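Aerobactin synthase IucC (Klebsiella pneumoniae, PDB 6CN7) probably catalyses the ATP-dependent ligation of a second N-acetyl-N-hydroxylysine to N-citryl-N-acetyl-N-hydroxylysine, the step that yields the siderophore aerobactin. Local coordinates at residues A[273-278]-A[350-355]; A[165-170]-A[251-256]; A[41-46]-A[81-86]; A[14-19]-A[74-79]. The protein carries 5 engineered substitutions. All coordinates share one frame; numbering follows the deposited sequence.

In the fold
From the N terminus, helix 4-25 is met first by segment 74-79 (interaction 4), which closes a loop containing the small four-stranded antiparallel sheet. Before that loop closes, the chain has laid down 41-46, whose partner 81-86 follows on the same helix 76-87. Interactions 3 and 4 therefore cross, and they touch through Leu43 with Leu79 and Leu83 with Met19. Farther on, interaction 2 joins strand 165-174 to strand 252-256 over 80 intervening residues. Interaction 1 then starts afresh, pairing strand 272-275 with strand 350-355. Both belong to one large sheet and meet through Ile274, Leu276, Leu168 and Trp254. The two groups are far apart, with the centres of interactions 1 and 4 about 35 Å from each other.

Interaction 1: residues A[273-278]-A[350-355]; sequences DIKLPL and GVIWRE
Lys275 and Ile352 face each other across an antiparallel strand pair, and the lysine illustrates how one long side chain can serve several neighbours in turn. Its CB packs against Ile352 CB at 4.0 Å. From there the chain runs fully extended, with CG anti to the backbone N (chi1 -179°), and this carries CD over one face of the Arg354 guanidinium, 3.7 Å from NH1. CE passes the same nitrogen, and NZ ends 3.2 Å from Arg354 NH1. Two positive groups are thus close, but Arg354 NH1 has a salt bridge to Asp444, whose carboxylate would be expected to ease the proximity.

Between the strands the backbones exchange four hydrogen bonds. Lys275 N to Ile352 O (2.8 Å) runs nearly along the C=O axis, while Arg354 N to Asp273 O is almost straight at the hydrogen (176°).

The face bearing Ile274 and Trp353 is apolar. Ile274 CD1 lies over the six-membered ring of Trp353, 4.2 Å from its centroid, and also meets Val351 CG2 at 3.7 Å. Leu276 CD2 extends the patch from alongside Val351. Where the regular pairing ends, Pro277 CD rests on Gly350 O at 3.2 Å. Hydrogen-bonded pairs (Asp273 with Arg354, Lys275 with Ile352) thus flank a non-hydrogen-bonded one (Ile274 with Trp353), with Asp273, Lys275, Ile352 and Arg354 sharing one face, in the large antiparallel sheet of the IucA/IucC family region.

Interaction 2: residues A[165-170]-A[251-256]; sequences TFRLHW and GDLWLA
Leu168 places its CD1 methyl over the five-membered ring of Trp254, 3.9 Å from the centroid, in a CH-pi contact. Its CG lies 3.5 Å from Trp254 CD1. Both residues turn CG away from their carbonyl carbons, Leu168 with chi1 -59° and Trp254 with chi1 -68°, and the leucine branch crosses the indole obliquely, offset toward the rim of that face.

Phe166 adopts a different conformation: CG sits between the backbone N and carbonyl carbon (chi1 52°), which brings one face of the ring under Trp254 O, 3.7 Å from CD1. The same carbonyl accepts a bond from Phe166 N on a lone pair (3.1 Å). Trp254 N donates to Phe166 O at 2.7 Å, and that oxygen lies at the edge of the indole, near its plane.

The extended Arg167 chain passes Leu253, its CG 3.8 Å from CD2. Its NE approaches Gly251 O without the angle needed for a bond. The Thr165 and Leu253 side chains cross at about a right angle, Thr165 OG1 lying 3.7 Å from Leu253 CD1.

Tyr158 meets Phe166 edge-to-face. The chain turns a corner at Gly251, and strands 244-250 and 252-256 both pair with 165-174, consistent with a branched or curled antiparallel sheet.

Interaction 3: residues A[41-46]-A[81-86]; sequences INLPGA and MQLKPV
Ala46 and Gln82 make the tight part of this contact. The methyl CB lies over the face of the glutamine's terminal amide, 3.4 Å from CD and 3.1 Å from NE2. That last distance is unusually short and best read with caution. Gln82 extends beyond CG (chi2 169°), which carries its flat amide out from the helix to the turn. Leu43 adds its CD1 branch, 3.7 Å from Gln82 OE1, the side chains crossing at about a right angle.

Packing thins toward the other end. Leu43 CD2 meets Val86 CG2 at 4.1 Å, and Pro44 CD reaches the same methyl at 4.0 Å. Pro44 is solvent-exposed, so this is a ring brushing one methyl at the surface. Leu43 CD1 and Leu83 CD2 barely touch at 4.4 Å.

Leu43 to Ala46 form a type II turn; Leu43 N bonds to Ala46 O at 2.9 Å, while the turn's own bond, Ala46 N to Leu43 O, is weak.

No hydrogen bond joins the segments; Gln82 OE1 instead takes one from Trp48 NE1, which probably helps fix the amide's rotation. The chemistry implies van der Waals packing, methyls against an amide at one end and Val86 at the other.

Interaction 4: residues A[14-19]-A[74-79]; sequences QLVAKM and VLAQTL
Met19 N bonds to Leu15 O at 2.8 Å, the shortest polar link here. It runs within helix 4-25 and spaces both side chains to meet Ala76 of the facing helix. Leu15 CD2 comes to 3.5 Å from Ala76 CB, and Met19 SD approaches the same methyl from the next turn.

Val16 sits between them along the helix, its CG2 branch beside the backbone N. That methyl lies 3.6 Å from Ala76 N and 4.1 Å from Val74 CG1, nestled against the start of helix 76-87. Ala76 N is itself hydrogen-bonded to Asn12 OD1 of helix 4-25, so the first turn of helix 76-87 is held by a neighbouring side chain as well as by packing.

Further along, Met19 and Leu79 reach toward each other tip to tip. A bend at chi3 (67°) turns Met19 CE to within 3.5 Å of Leu79 CD2, which also packs on Met19 CB at 3.7 Å. Val16 CG1 adds a looser touch to the same methyl at 4.2 Å. Trp48 of strand 46-54 packs on Val16, Val74 and Leu79.

Between the two segments the contact is entirely apolar. Its chemistry implies that helices 4-25 and 76-87 are joined here by buried hydrophobic packing, supplemented by the bond from Ala76 N to Asn12.

Interaction 1: residues A[273-278]-A[350-355]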
# COMPACT_ATOMS: atom_id res chain seq x y z
N ASP A 273 26.45 2.09 -5.79
CA ASP A 273 25.03 2.36 -5.65
C ASP A 273 24.25 1.08 -5.90
O ASP A 273 24.76 0.11 -6.48
CB ASP A 273 24.58 3.45 -6.62
CG ASP A 273 25.22 4.79 -6.33
OD1 ASP A 273 25.64 5.02 -5.18
OD2 ASP A 273 25.31 5.63 -7.26
N ILE A 274 22.99 1.08 -5.47
CA ILE A 274 22.11 -0.07 -5.64
C ILE A 274 20.88 0.37 -6.40
O ILE A 274 20.37 1.48 -6.20
CB ILE A 274 21.72 -0.70 -4.28
CG1 ILE A 274 21.05 -2.05 -4.51
CG2 ILE A 274 20.80 0.24 -3.49
CD1 ILE A 274 20.86 -2.87 -3.25
N LYS A 275 20.41 -0.49 -7.30
CA LYS A 275 19.21 -0.24 -8.09
C LYS A 275 18.24 -1.39 -7.85
O LYS A 275 18.60 -2.56 -8.06
CB LYS A 275 19.54 -0.10 -9.57
CG LYS A 275 18.33 0.18 -10.44
CD LYS A 275 18.71 0.36 -11.90
CE LYS A 275 17.49 0.65 -12.75
NZ LYS A 275 17.83 0.87 -14.18
N LEU A 276 17.03 -1.06 -7.43
CA LEU A 276 16.06 -2.06 -7.02
C LEU A 276 14.77 -1.91 -7.82
O LEU A 276 14.47 -0.82 -8.31
CB LEU A 276 15.75 -1.94 -5.52
CG LEU A 276 16.96 -2.19 -4.62
CD1 LEU A 276 16.73 -1.69 -3.20
CD2 LEU A 276 17.31 -3.67 -4.60
N PRO A 277 13.99 -2.98 -7.98
CA PRO A 277 12.73 -2.86 -8.72
C PRO A 277 11.68 -2.06 -7.97
O PRO A 277 11.52 -2.19 -6.75
CB PRO A 277 12.28 -4.31 -8.91
CG PRO A 277 13.48 -5.15 -8.62
CD PRO A 277 14.29 -4.38 -7.64
N LEU A 278 10.96 -1.22 -8.71
CA LEU A 278 9.78 -0.52 -8.21
C LEU A 278 8.68 -0.74 -9.24
O LEU A 278 8.68 -0.12 -10.31
CB LEU A 278 10.05 0.97 -8.00
CG LEU A 278 10.95 1.37 -6.82
CD1 LEU A 278 11.21 2.87 -6.83
CD2 LEU A 278 10.34 0.94 -5.49
N GLY A 350 14.80 -8.68 -7.82
CA GLY A 350 16.14 -8.61 -8.38
C GLY A 350 16.90 -7.45 -7.78
O GLY A 350 16.37 -6.67 -6.99
N VAL A 351 18.17 -7.37 -8.16
CA VAL A 351 19.06 -6.32 -7.67
C VAL A 351 20.11 -6.04 -8.73
O VAL A 351 20.57 -6.95 -9.43
CB VAL A 351 19.71 -6.71 -6.33
CG1 VAL A 351 20.55 -7.97 -6.49
CG2 VAL A 351 20.56 -5.56 -5.78
N ILE A 352 20.51 -4.77 -8.84
CA ILE A 352 21.59 -4.34 -9.71
C ILE A 352 22.52 -3.46 -8.90
O ILE A 352 22.07 -2.55 -8.20
CB ILE A 352 21.07 -3.58 -10.95
CG1 ILE A 352 20.20 -4.50 -11.81
CG2 ILE A 352 22.23 -3.02 -11.76
CD1 ILE A 352 19.45 -3.78 -12.91
N TRP A 353 23.82 -3.74 -8.98
CA TRP A 353 24.84 -2.94 -8.31
C TRP A 353 25.54 -2.07 -9.34
O TRP A 353 26.00 -2.56 -10.37
CB TRP A 353 25.84 -3.83 -7.58
CG TRP A 353 25.22 -4.60 -6.45
CD1 TRP A 353 24.67 -5.85 -6.52
CD2 TRP A 353 25.09 -4.17 -5.09
NE1 TRP A 353 24.21 -6.22 -5.28
CE2 TRP A 353 24.45 -5.21 -4.39
CE3 TRP A 353 25.44 -3.01 -4.40
CZ2 TRP A 353 24.16 -5.13 -3.03
CZ3 TRP A 353 25.16 -2.93 -3.05
CH2 TRP A 353 24.52 -3.98 -2.38
N ARG A 354 25.62 -0.77 -9.06
CA ARG A 354 26.18 0.20 -9.98
C ARG A 354 27.40 0.88 -9.37
O ARG A 354 27.52 1.01 -8.15
CB ARG A 354 25.16 1.28 -10.35
CG ARG A 354 24.21 0.89 -11.46
CD ARG A 354 23.44 2.10 -11.92
NE ARG A 354 22.46 1.79 -12.95
CZ ARG A 354 21.58 2.66 -13.42
NH1 ARG A 354 20.72 2.30 -14.37
NH2 ARG A 354 21.55 3.90 -12.95
N GLU A 355 28.29 1.31 -10.25
CA GLU A 355 29.52 1.99 -9.84
C GLU A 355 29.21 3.44 -9.49
O GLU A 355 28.66 4.18 -10.30
CB GLU A 355 30.54 1.90 -10.97
CG GLU A 355 31.98 1.99 -10.53
CD GLU A 355 32.94 1.69 -11.66
OE1 GLU A 355 32.47 1.31 -12.75
OE2 GLU A 355 34.16 1.84 -11.46

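Interaction 2: residues A[165-170]-A[251-256]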
# COMPACT_ATOMS: atom_id res chain seq x y z
N THR A 165 15.96 9.13 4.22
CA THR A 165 16.70 7.88 4.11
C THR A 165 15.86 6.72 4.65
O THR A 165 14.85 6.92 5.32
CB THR A 165 18.03 7.96 4.86
OG1 THR A 165 17.78 8.19 6.25
CG2 THR A 165 18.88 9.09 4.31
N PHE A 166 16.30 5.51 4.34
CA PHE A 166 15.57 4.32 4.76
C PHE A 166 16.47 3.10 4.62
O PHE A 166 17.43 3.09 3.85
CB PHE A 166 14.28 4.14 3.95
CG PHE A 166 14.48 4.18 2.46
CD1 PHE A 166 14.46 5.39 1.78
CD2 PHE A 166 14.68 3.01 1.74
CE1 PHE A 166 14.64 5.43 0.41
CE2 PHE A 166 14.86 3.05 0.37
CZ PHE A 166 14.84 4.25 -0.30
N ARG A 167 16.14 2.07 5.40
CA ARG A 167 16.79 0.78 5.29
C ARG A 167 16.12 -0.06 4.22
O ARG A 167 14.98 0.18 3.82
CB ARG A 167 16.74 0.04 6.63
CG ARG A 167 17.68 0.57 7.69
CD ARG A 167 17.63 -0.30 8.93
NE ARG A 167 18.53 0.19 9.98
CZ ARG A 167 18.61 -0.34 11.20
NH1 ARG A 167 17.84 -1.37 11.53
NH2 ARG A 167 19.45 0.16 12.09
N LEU A 168 16.86 -1.06 3.74
CA LEU A 168 16.32 -2.01 2.79
C LEU A 168 15.76 -3.23 3.51
O LEU A 168 16.21 -3.60 4.60
CB LEU A 168 17.40 -2.46 1.80
CG LEU A 168 18.05 -1.34 0.99
CD1 LEU A 168 19.16 -1.91 0.11
CD2 LEU A 168 17.02 -0.60 0.15
N HIS A 169 14.77 -3.85 2.88
CA HIS A 169 14.24 -5.12 3.33
C HIS A 169 15.03 -6.25 2.68
O HIS A 169 15.50 -6.13 1.55
CB HIS A 169 12.76 -5.24 2.97
CG HIS A 169 12.04 -6.35 3.68
ND1 HIS A 169 11.54 -6.21 4.96
CD2 HIS A 169 11.74 -7.61 3.29
CE1 HIS A 169 10.96 -7.34 5.32
NE2 HIS A 169 11.07 -8.20 4.33
N TRP A 170 15.19 -7.35 3.42
CA TRP A 170 16.04 -8.45 2.99
C TRP A 170 15.25 -9.75 2.93
O TRP A 170 14.54 -10.10 3.88
CB TRP A 170 17.24 -8.61 3.92
CG TRP A 170 18.20 -7.48 3.80
CD1 TRP A 170 18.20 -6.32 4.51
CD2 TRP A 170 19.30 -7.38 2.89
NE1 TRP A 170 19.23 -5.51 4.11
CE2 TRP A 170 19.92 -6.14 3.11
CE3 TRP A 170 19.82 -8.23 1.90
CZ2 TRP A 170 21.04 -5.72 2.39
CZ3 TRP A 170 20.93 -7.82 1.19
CH2 TRP A 170 21.53 -6.57 1.44
N GLY A 251 20.81 -3.08 7.98
CA GLY A 251 21.93 -2.44 7.33
C GLY A 251 21.85 -0.93 7.30
O GLY A 251 21.18 -0.28 8.10
N ASP A 252 22.56 -0.37 6.32
CA ASP A 252 22.76 1.06 6.22
C ASP A 252 21.50 1.76 5.72
O ASP A 252 20.55 1.13 5.25
CB ASP A 252 23.93 1.36 5.28
CG ASP A 252 25.26 0.89 5.84
OD1 ASP A 252 25.37 0.77 7.08
OD2 ASP A 252 26.18 0.64 5.05
N LEU A 253 21.52 3.09 5.81
CA LEU A 253 20.44 3.93 5.33
C LEU A 253 20.73 4.38 3.91
O LEU A 253 21.86 4.75 3.58
CB LEU A 253 20.27 5.14 6.24
CG LEU A 253 19.84 4.86 7.68
CD1 LEU A 253 19.87 6.14 8.51
CD2 LEU A 253 18.45 4.25 7.72
N TRP A 254 19.71 4.34 3.06
CA TRP A 254 19.86 4.62 1.64
C TRP A 254 19.05 5.86 1.26
O TRP A 254 18.05 6.19 1.90
CB TRP A 254 19.42 3.43 0.79
CG TRP A 254 20.33 2.24 0.94
CD1 TRP A 254 20.26 1.27 1.89
CD2 TRP A 254 21.45 1.92 0.11
NE1 TRP A 254 21.27 0.36 1.71
CE2 TRP A 254 22.02 0.73 0.62
CE3 TRP A 254 22.03 2.51 -1.01
CZ2 TRP A 254 23.13 0.13 0.04
CZ3 TRP A 254 23.14 1.91 -1.58
CH2 TRP A 254 23.68 0.73 -1.05
N LEU A 255 19.50 6.53 0.20
CA LEU A 255 18.94 7.79 -0.25
C LEU A 255 18.61 7.67 -1.73
O LEU A 255 19.43 7.17 -2.51
CB LEU A 255 19.92 8.94 0.00
CG LEU A 255 19.56 10.33 -0.50
CD1 LEU A 255 18.41 10.91 0.30
CD2 LEU A 255 20.78 11.23 -0.44
N ALA A 256 17.42 8.12 -2.11
CA ALA A 256 16.96 7.97 -3.49
C ALA A 256 17.60 9.02 -4.39
O ALA A 256 17.79 10.17 -3.99
CB ALA A 256 15.44 8.08 -3.56

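Interaction 3: residues A[41-46]-A[81-86]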
# COMPACT_ATOMS: atom_id res chain seq x y z
N ILE A 41 -3.20 32.53 -24.93
CA ILE A 41 -3.46 31.17 -25.39
C ILE A 41 -4.93 30.88 -25.14
O ILE A 41 -5.40 30.99 -24.00
CB ILE A 41 -2.56 30.13 -24.70
CG1 ILE A 41 -1.11 30.32 -25.13
CG2 ILE A 41 -3.03 28.71 -25.02
CD1 ILE A 41 -0.11 29.50 -24.33
N ASN A 42 -5.65 30.52 -26.19
CA ASN A 42 -7.09 30.32 -26.11
C ASN A 42 -7.42 28.84 -26.01
O ASN A 42 -6.94 28.03 -26.82
CB ASN A 42 -7.79 30.93 -27.33
CG ASN A 42 -7.72 32.45 -27.34
OD1 ASN A 42 -7.55 33.08 -26.30
ND2 ASN A 42 -7.86 33.04 -28.52
N LEU A 43 -8.22 28.49 -25.01
CA LEU A 43 -8.76 27.15 -24.87
C LEU A 43 -10.28 27.24 -24.91
O LEU A 43 -10.84 28.35 -24.83
CB LEU A 43 -8.31 26.51 -23.56
CG LEU A 43 -6.79 26.38 -23.38
CD1 LEU A 43 -6.47 25.91 -21.97
CD2 LEU A 43 -6.22 25.42 -24.40
N PRO A 44 -10.99 26.12 -25.05
CA PRO A 44 -12.45 26.17 -24.88
C PRO A 44 -12.81 26.65 -23.49
O PRO A 44 -12.39 26.06 -22.48
CB PRO A 44 -12.88 24.72 -25.12
CG PRO A 44 -11.76 24.09 -25.88
CD PRO A 44 -10.52 24.78 -25.42
N GLY A 45 -13.58 27.73 -23.42
CA GLY A 45 -14.06 28.23 -22.15
C GLY A 45 -13.03 28.89 -21.26
O GLY A 45 -13.29 29.05 -20.07
N ALA A 46 -11.87 29.27 -21.80
CA ALA A 46 -10.90 30.00 -20.99
C ALA A 46 -9.84 30.59 -21.90
O ALA A 46 -9.53 30.04 -22.96
CB ALA A 46 -10.25 29.10 -19.94
N MET A 81 -8.33 20.76 -15.86
CA MET A 81 -9.73 20.59 -16.23
C MET A 81 -10.04 21.23 -17.57
O MET A 81 -10.86 20.71 -18.34
CB MET A 81 -10.64 21.16 -15.14
CG MET A 81 -10.52 20.46 -13.79
SD MET A 81 -10.83 18.69 -13.88
CE MET A 81 -12.54 18.65 -14.40
N GLN A 82 -9.39 22.35 -17.89
CA GLN A 82 -9.58 22.97 -19.19
C GLN A 82 -8.98 22.15 -20.32
O GLN A 82 -9.37 22.34 -21.48
CB GLN A 82 -8.97 24.38 -19.20
CG GLN A 82 -9.61 25.34 -18.22
CD GLN A 82 -8.82 26.62 -18.06
OE1 GLN A 82 -7.71 26.75 -18.58
NE2 GLN A 82 -9.38 27.59 -17.35
N LEU A 83 -8.05 21.25 -20.02
CA LEU A 83 -7.42 20.43 -21.05
C LEU A 83 -8.17 19.13 -21.34
O LEU A 83 -7.84 18.45 -22.31
CB LEU A 83 -5.99 20.08 -20.64
CG LEU A 83 -5.00 21.24 -20.52
CD1 LEU A 83 -3.68 20.75 -19.94
CD2 LEU A 83 -4.78 21.90 -21.87
N LYS A 84 -9.16 18.77 -20.52
CA LYS A 84 -9.90 17.53 -20.75
C LYS A 84 -10.48 17.45 -22.15
O LYS A 84 -10.32 16.41 -22.80
CB LYS A 84 -10.99 17.38 -19.68
CG LYS A 84 -11.76 16.07 -19.76
CD LYS A 84 -12.78 15.98 -18.64
CE LYS A 84 -13.64 14.73 -18.74
NZ LYS A 84 -14.62 14.67 -17.61
N PRO A 85 -11.14 18.49 -22.68
CA PRO A 85 -11.60 18.40 -24.07
C PRO A 85 -10.46 18.43 -25.07
O PRO A 85 -10.50 17.73 -26.09
CB PRO A 85 -12.51 19.63 -24.23
CG PRO A 85 -12.72 20.17 -22.84
CD PRO A 85 -11.52 19.77 -22.06
N VAL A 86 -9.42 19.22 -24.79
CA VAL A 86 -8.31 19.36 -25.73
C VAL A 86 -7.64 18.02 -25.96
O VAL A 86 -7.34 17.64 -27.10
CB VAL A 86 -7.30 20.41 -25.21
CG1 VAL A 86 -6.13 20.55 -26.16
CG2 VAL A 86 -7.99 21.75 -25.00

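Interaction 4: residues A[14-19]-A[74-79]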
# COMPACT_ATOMS: atom_id res chain seq x y z
N GLN A 14 4.07 28.68 -11.31
CA GLN A 14 5.19 28.07 -12.00
C GLN A 14 4.74 26.85 -12.80
O GLN A 14 5.18 26.65 -13.94
CB GLN A 14 6.28 27.67 -11.00
CG GLN A 14 6.87 28.84 -10.22
CD GLN A 14 7.78 29.72 -11.06
OE1 GLN A 14 7.46 30.88 -11.32
NE2 GLN A 14 8.92 29.18 -11.47
N LEU A 15 3.85 26.04 -12.24
CA LEU A 15 3.42 24.83 -12.93
C LEU A 15 2.53 25.17 -14.13
O LEU A 15 2.68 24.57 -15.20
CB LEU A 15 2.69 23.89 -11.97
CG LEU A 15 2.21 22.57 -12.58
CD1 LEU A 15 3.35 21.82 -13.26
CD2 LEU A 15 1.57 21.69 -11.51
N VAL A 16 1.60 26.11 -13.96
CA VAL A 16 0.77 26.53 -15.08
C VAL A 16 1.64 27.04 -16.23
O VAL A 16 1.43 26.68 -17.39
CB VAL A 16 -0.24 27.60 -14.63
CG1 VAL A 16 -0.93 28.26 -15.83
CG2 VAL A 16 -1.29 26.98 -13.71
N ALA A 17 2.63 27.87 -15.91
CA ALA A 17 3.52 28.39 -16.94
C ALA A 17 4.29 27.27 -17.62
O ALA A 17 4.46 27.27 -18.84
CB ALA A 17 4.48 29.42 -16.34
N LYS A 18 4.77 26.29 -16.84
CA LYS A 18 5.46 25.16 -17.43
C LYS A 18 4.54 24.37 -18.35
O LYS A 18 4.94 23.98 -19.45
CB LYS A 18 6.02 24.25 -16.33
CG LYS A 18 6.82 23.06 -16.85
CD LYS A 18 7.30 22.17 -15.73
CE LYS A 18 7.96 20.91 -16.28
NZ LYS A 18 8.47 20.01 -15.21
N MET A 19 3.29 24.14 -17.92
CA MET A 19 2.34 23.40 -18.74
C MET A 19 2.04 24.14 -20.04
O MET A 19 2.11 23.57 -21.13
CB MET A 19 1.06 23.15 -17.95
CG MET A 19 1.23 22.24 -16.75
SD MET A 19 -0.22 22.23 -15.67
CE MET A 19 -1.44 21.44 -16.72
N VAL A 74 -5.29 31.46 -10.42
CA VAL A 74 -4.36 30.72 -11.27
C VAL A 74 -3.98 29.43 -10.54
O VAL A 74 -3.20 29.45 -9.60
CB VAL A 74 -3.12 31.55 -11.62
CG1 VAL A 74 -2.17 30.77 -12.51
CG2 VAL A 74 -3.55 32.85 -12.30
N LEU A 75 -4.55 28.31 -10.99
CA LEU A 75 -4.30 27.01 -10.38
C LEU A 75 -4.05 25.98 -11.47
O LEU A 75 -4.72 25.98 -12.51
CB LEU A 75 -5.48 26.58 -9.50
CG LEU A 75 -5.82 27.53 -8.36
CD1 LEU A 75 -7.14 27.13 -7.71
CD2 LEU A 75 -4.70 27.57 -7.33
N ALA A 76 -3.09 25.09 -11.22
CA ALA A 76 -2.82 24.01 -12.17
C ALA A 76 -4.04 23.10 -12.32
O ALA A 76 -4.35 22.64 -13.42
CB ALA A 76 -1.61 23.20 -11.71
N GLN A 77 -4.74 22.84 -11.21
CA GLN A 77 -5.95 22.02 -11.28
C GLN A 77 -6.95 22.60 -12.28
O GLN A 77 -7.55 21.86 -13.06
CB GLN A 77 -6.57 21.92 -9.89
CG GLN A 77 -7.81 21.06 -9.83
CD GLN A 77 -9.06 21.85 -9.50
OE1 GLN A 77 -9.26 22.95 -10.01
NE2 GLN A 77 -9.90 21.30 -8.63
N THR A 78 -7.12 23.92 -12.27
CA THR A 78 -8.05 24.56 -13.20
C THR A 78 -7.62 24.32 -14.64
O THR A 78 -8.45 23.97 -15.50
CB THR A 78 -8.13 26.06 -12.91
OG1 THR A 78 -8.42 26.27 -11.52
CG2 THR A 78 -9.23 26.71 -13.75
N LEU A 79 -6.33 24.49 -14.93
CA LEU A 79 -5.85 24.29 -16.29
C LEU A 79 -6.04 22.84 -16.74
O LEU A 79 -6.45 22.58 -17.87
CB LEU A 79 -4.37 24.68 -16.39
CG LEU A 79 -3.69 24.37 -17.73
CD1 LEU A 79 -4.38 25.10 -18.88
CD2 LEU A 79 -2.22 24.74 -17.67